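Local coordinates for protein phenol hydroxylase component phL (Pseudomonas stutzeri, PDB 3U52) that probably serves as a non-catalytic, helical subunit of a multicomponent phenol hydroxylase, the enzyme system that oxidises phenols to catechols, at residues 21-26 against 35-40; 150-155 against 261-266. All coordinates share one frame; numbering follows the deposited sequence.

Contact 1: 21-26 against 35-40; sequences ARRFGD and ASYDIE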
# COMPACT_ATOMS: atom_id res chain seq x y z
N ALA D 21 -13.66 10.26 -21.72
CA ALA D 21 -13.20 10.09 -23.08
C ALA D 21 -13.78 11.15 -24.00
O ALA D 21 -13.11 11.59 -24.94
CB ALA D 21 -13.59 8.72 -23.57
N ARG D 22 -15.04 11.55 -23.74
CA ARG D 22 -15.64 12.70 -24.43
C ARG D 22 -14.84 13.98 -24.28
O ARG D 22 -14.68 14.73 -25.24
CB ARG D 22 -17.06 12.95 -23.94
CG ARG D 22 -18.08 12.37 -24.80
CD ARG D 22 -19.41 12.45 -24.09
NE ARG D 22 -19.80 11.11 -23.80
CZ ARG D 22 -20.27 10.62 -22.66
NH1 ARG D 22 -20.51 11.34 -21.56
NH2 ARG D 22 -20.53 9.35 -22.69
N ARG D 23 -14.36 14.24 -23.08
CA ARG D 23 -13.65 15.48 -22.77
C ARG D 23 -12.16 15.42 -23.17
O ARG D 23 -11.62 16.42 -23.66
CB ARG D 23 -13.78 15.74 -21.26
CG ARG D 23 -13.30 17.09 -20.83
CD ARG D 23 -13.71 17.38 -19.39
NE ARG D 23 -15.14 17.65 -19.16
CZ ARG D 23 -15.74 18.82 -19.36
NH1 ARG D 23 -15.09 19.86 -19.85
NH2 ARG D 23 -17.03 18.95 -19.07
N PHE D 24 -11.50 14.28 -22.97
CA PHE D 24 -10.06 14.24 -23.22
C PHE D 24 -9.54 13.23 -24.24
O PHE D 24 -8.33 13.17 -24.43
CB PHE D 24 -9.29 14.00 -21.93
CG PHE D 24 -9.64 14.96 -20.83
CD1 PHE D 24 -10.58 14.61 -19.86
CD2 PHE D 24 -8.98 16.20 -20.74
CE1 PHE D 24 -10.88 15.48 -18.83
CE2 PHE D 24 -9.28 17.08 -19.69
CZ PHE D 24 -10.22 16.73 -18.76
N GLY D 25 -10.42 12.42 -24.84
CA GLY D 25 -10.00 11.39 -25.82
C GLY D 25 -10.03 10.00 -25.23
O GLY D 25 -9.94 9.87 -24.01
N ASP D 26 -10.15 8.95 -26.05
CA ASP D 26 -10.15 7.60 -25.45
C ASP D 26 -8.71 7.21 -25.33
O ASP D 26 -8.11 6.70 -26.29
CB ASP D 26 -10.97 6.52 -26.20
CG ASP D 26 -11.14 5.16 -25.38
OD1 ASP D 26 -11.74 5.10 -24.24
OD2 ASP D 26 -10.67 4.11 -25.91
N ALA D 35 -11.37 11.81 -11.19
CA ALA D 35 -11.93 12.18 -9.91
C ALA D 35 -12.70 13.46 -9.97
O ALA D 35 -13.47 13.73 -9.05
CB ALA D 35 -10.83 12.29 -8.84
N SER D 36 -12.49 14.26 -11.02
CA SER D 36 -12.82 15.66 -10.96
C SER D 36 -13.78 16.21 -12.04
O SER D 36 -14.19 17.37 -11.93
CB SER D 36 -11.54 16.49 -10.92
OG SER D 36 -10.75 16.09 -9.81
N TYR D 37 -14.07 15.42 -13.08
CA TYR D 37 -14.78 15.93 -14.24
C TYR D 37 -16.07 15.18 -14.45
O TYR D 37 -16.05 13.97 -14.56
CB TYR D 37 -13.92 15.78 -15.52
CG TYR D 37 -12.77 16.77 -15.57
CD1 TYR D 37 -11.52 16.43 -15.02
CD2 TYR D 37 -12.93 18.04 -16.13
CE1 TYR D 37 -10.47 17.32 -15.04
CE2 TYR D 37 -11.88 18.95 -16.16
CZ TYR D 37 -10.67 18.58 -15.62
OH TYR D 37 -9.64 19.45 -15.63
N ASP D 38 -17.20 15.92 -14.51
CA ASP D 38 -18.53 15.36 -14.93
C ASP D 38 -19.06 14.25 -14.03
O ASP D 38 -19.78 13.40 -14.47
CB ASP D 38 -18.46 14.83 -16.36
CG ASP D 38 -17.96 15.88 -17.31
OD1 ASP D 38 -18.48 17.01 -17.24
OD2 ASP D 38 -17.01 15.60 -18.09
N ILE D 39 -18.70 14.28 -12.77
CA ILE D 39 -19.06 13.24 -11.86
C ILE D 39 -20.35 13.64 -11.09
O ILE D 39 -21.06 12.80 -10.55
CB ILE D 39 -17.81 13.03 -11.02
CG1 ILE D 39 -17.35 11.60 -11.07
CG2 ILE D 39 -17.82 13.73 -9.72
CD1 ILE D 39 -16.34 11.46 -12.13
N GLU D 40 -20.64 14.94 -11.08
CA GLU D 40 -21.80 15.48 -10.35
C GLU D 40 -23.09 15.32 -11.15
O GLU D 40 -23.05 15.10 -12.38
CB GLU D 40 -21.57 16.94 -9.96
CG GLU D 40 -21.66 17.91 -11.12
CD GLU D 40 -20.39 17.99 -12.00
OE1 GLU D 40 -20.51 18.58 -13.08
OE2 GLU D 40 -19.31 17.49 -11.65
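In Arg23, CG lies anti to the backbone N (chi1 -170°), and a bend at chi3 turns the guanidinium across to Asp38. In Phe24 and Tyr37 CG is anti to the carbonyl carbon, which sends both rings into the gap between the segments. The contact joins the last turn of helix 18-24 to the loop just after helix 31-36, by a two-pronged salt bridge beside a T-shaped aromatic pair. Arg23 grips the carboxylate side-on, one nitrogen to each oxygen. Arg23 NE reaches Asp38 OD2 at 3.0 Å, nearly straight at 171°, with the oxygen in the guanidinium plane. It meets OD2 on the syn side, somewhat out of the carboxylate plane. Arg23 NH2 bonds Asp38 OD1 at 3.0 Å on its syn lone pair, and this oxygen sits slightly out of the guanidinium plane. Together the two bonds hold the groups nearly coplanar. Each charge has a further partner: Asp38 OD1 forms a salt bridge with Lys42, and Arg23 NH1 with Asp69. The Arg23 chain is packed as well. Arg23 CD lies 3.4 Å from Tyr37 CD2, while its CG lies over one face of the Phe24 ring, toward the rim. Phe24 points its edge at the face of Tyr37, with the planes at 82° and the centroids 4.9 Å apart. Tyr37 is buried, and its OH is hydrogen-bonded to Ser74, which should limit movement of the ring. Phe24 CZ stands over the centre of the Tyr37 ring, 3.7 Å from Tyr37 CZ.

Contact 2: 150-155 against 261-266; sequences SQMHIY and LRWTNA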
# COMPACT_ATOMS: atom_id res chain seq x y z
N SER D 150 -15.96 23.17 -7.05
CA SER D 150 -16.37 22.94 -5.66
C SER D 150 -15.28 22.22 -4.80
O SER D 150 -15.10 22.52 -3.61
CB SER D 150 -17.70 22.19 -5.61
OG SER D 150 -17.54 20.92 -6.26
N GLN D 151 -14.52 21.29 -5.41
CA GLN D 151 -13.49 20.65 -4.59
C GLN D 151 -12.41 21.65 -4.18
O GLN D 151 -11.91 21.58 -3.10
CB GLN D 151 -12.92 19.38 -5.23
CG GLN D 151 -11.89 19.60 -6.28
CD GLN D 151 -11.33 18.25 -6.82
OE1 GLN D 151 -11.12 18.09 -8.04
NE2 GLN D 151 -11.06 17.34 -5.93
N MET D 152 -12.06 22.60 -5.03
CA MET D 152 -11.00 23.56 -4.65
C MET D 152 -11.46 24.41 -3.50
O MET D 152 -10.69 24.82 -2.65
CB MET D 152 -10.65 24.44 -5.85
CG MET D 152 -9.92 23.68 -6.98
SD MET D 152 -9.20 24.86 -8.19
CE MET D 152 -10.59 25.66 -8.97
N HIS D 153 -12.76 24.69 -3.46
CA HIS D 153 -13.31 25.44 -2.31
C HIS D 153 -13.48 24.67 -0.98
O HIS D 153 -13.24 25.24 0.08
CB HIS D 153 -14.61 26.16 -2.75
CG HIS D 153 -14.34 27.24 -3.73
ND1 HIS D 153 -14.30 27.01 -5.09
CD2 HIS D 153 -14.06 28.55 -3.56
CE1 HIS D 153 -14.02 28.14 -5.71
NE2 HIS D 153 -13.88 29.09 -4.81
N ILE D 154 -13.85 23.39 -1.01
CA ILE D 154 -13.87 22.65 0.24
C ILE D 154 -12.43 22.47 0.79
O ILE D 154 -12.22 22.60 1.99
CB ILE D 154 -14.63 21.28 0.19
CG1 ILE D 154 -14.81 20.73 1.61
CG2 ILE D 154 -13.84 20.23 -0.61
CD1 ILE D 154 -16.15 20.95 2.25
N TYR D 155 -11.46 22.19 -0.08
CA TYR D 155 -10.05 22.06 0.37
C TYR D 155 -9.58 23.37 1.03
O TYR D 155 -9.02 23.37 2.13
CB TYR D 155 -9.13 21.72 -0.82
CG TYR D 155 -9.43 20.37 -1.47
CD1 TYR D 155 -9.10 20.11 -2.79
CD2 TYR D 155 -10.03 19.33 -0.71
CE1 TYR D 155 -9.40 18.86 -3.38
CE2 TYR D 155 -10.32 18.08 -1.30
CZ TYR D 155 -9.97 17.88 -2.62
OH TYR D 155 -10.28 16.72 -3.26
N LEU D 261 -2.15 30.80 -4.48
CA LEU D 261 -2.02 31.62 -5.67
C LEU D 261 -2.10 30.80 -6.96
O LEU D 261 -2.63 31.27 -7.97
CB LEU D 261 -0.72 32.41 -5.57
CG LEU D 261 -0.55 33.86 -5.08
CD1 LEU D 261 -1.64 34.41 -4.20
CD2 LEU D 261 0.82 34.01 -4.45
N ARG D 262 -1.63 29.55 -6.95
CA ARG D 262 -1.72 28.75 -8.18
C ARG D 262 -3.15 28.57 -8.65
O ARG D 262 -3.47 28.87 -9.81
CB ARG D 262 -1.01 27.39 -8.01
CG ARG D 262 0.51 27.55 -7.76
CD ARG D 262 1.19 26.21 -7.82
NE ARG D 262 1.19 25.65 -9.16
CZ ARG D 262 1.44 24.37 -9.42
NH1 ARG D 262 1.69 23.53 -8.42
NH2 ARG D 262 1.43 23.92 -10.67
N TRP D 263 -4.05 28.12 -7.78
CA TRP D 263 -5.38 27.82 -8.26
C TRP D 263 -6.24 29.06 -8.35
O TRP D 263 -7.08 29.13 -9.23
CB TRP D 263 -6.05 26.73 -7.42
CG TRP D 263 -6.50 27.15 -6.03
CD1 TRP D 263 -5.79 27.03 -4.86
CD2 TRP D 263 -7.79 27.69 -5.65
NE1 TRP D 263 -6.52 27.49 -3.81
CE2 TRP D 263 -7.75 27.89 -4.25
CE3 TRP D 263 -8.96 28.03 -6.36
CZ2 TRP D 263 -8.86 28.43 -3.53
CZ3 TRP D 263 -10.05 28.55 -5.67
CH2 TRP D 263 -9.99 28.75 -4.27
N THR D 264 -6.08 30.03 -7.43
CA THR D 264 -6.91 31.23 -7.50
C THR D 264 -6.57 32.08 -8.72
O THR D 264 -7.47 32.56 -9.39
CB THR D 264 -6.88 32.10 -6.24
OG1 THR D 264 -5.57 32.60 -6.03
CG2 THR D 264 -7.34 31.33 -4.99
N ASN D 265 -5.29 32.24 -9.05
CA ASN D 265 -4.93 32.83 -10.37
C ASN D 265 -5.41 32.04 -11.60
O ASN D 265 -5.86 32.66 -12.57
CB ASN D 265 -3.42 33.06 -10.48
CG ASN D 265 -2.91 34.16 -9.57
OD1 ASN D 265 -3.69 34.97 -9.07
ND2 ASN D 265 -1.59 34.22 -9.37
N ALA D 266 -5.31 30.71 -11.62
CA ALA D 266 -5.85 29.94 -12.76
C ALA D 266 -7.39 30.12 -12.90
O ALA D 266 -7.91 30.22 -14.02
CB ALA D 266 -5.50 28.49 -12.66
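Trp263 carries the contact from the side of 261-266, against Met152 and His153. Its CG sits between the backbone N and the carbonyl carbon (chi1 72°), a crowded position that sends the indole across to helix 147-175. Along this side chain, Trp263 CB comes first, 3.7 Å from Met152 SD. The six-membered ring follows. Met152 CB lies over one face, offset toward the rim and 4.3 Å from the centroid of the Trp263 six-membered ring, in a CH-pi contact. The Met152 sulfur stands oblique to the ring, SD being 3.7 Å from Trp263 CE3, as a Met-aromatic contact. The far rim of the indole reaches His153. There Trp263 CH2 approaches the imidazole face, 3.9 Å from His153 NE2, in an edge-to-face pair with planes at 82°. His153 ND1 bonds Val149 O one turn back, and NE2 bonds Thr215 of helix 211-240, so the imidazole is fixed at both nitrogens. All three side chains are buried between helices 147-175 and 251-274, in an all-helical bundle consistent with the ferritin-like fold of this hydroxylase family. With an alanine at Trp263 the two helices would probably be left with a gap, and Met152 and the His153 face without their aromatic partner. Next in sequence, Thr264 sets CG2 over the centre of the other indole face. Its OG1 bonds Ser260 O. Asn265 turns to another helix, where OD1 accepts a hydrogen bond from Arg320 NE.

How the contacts relate
Contact 1 lies at the periphery, its centre about 27 Å from the centre of the chain. Contact 2 is deep in the helical body, its centre about 8 Å from that point. The two centres are about 19 Å apart. Helix 147-175 connects them: its start touches 35-40 through Thr147 and Thr148, and the residues that follow, 150-155, belong to contact 2. Ser36 OG and the side-chain amide of Gln151 also meet there, with the amide orientation uncertain. Another protein chain of the assembly packs near both contacts. The Trp263 side chain is about 14 Å from a bound xenon. A xenon pocket is lined by Tyr227, Asp232 and Tyr257, and Tyr257 lies on the same helix as Trp263, 251-274.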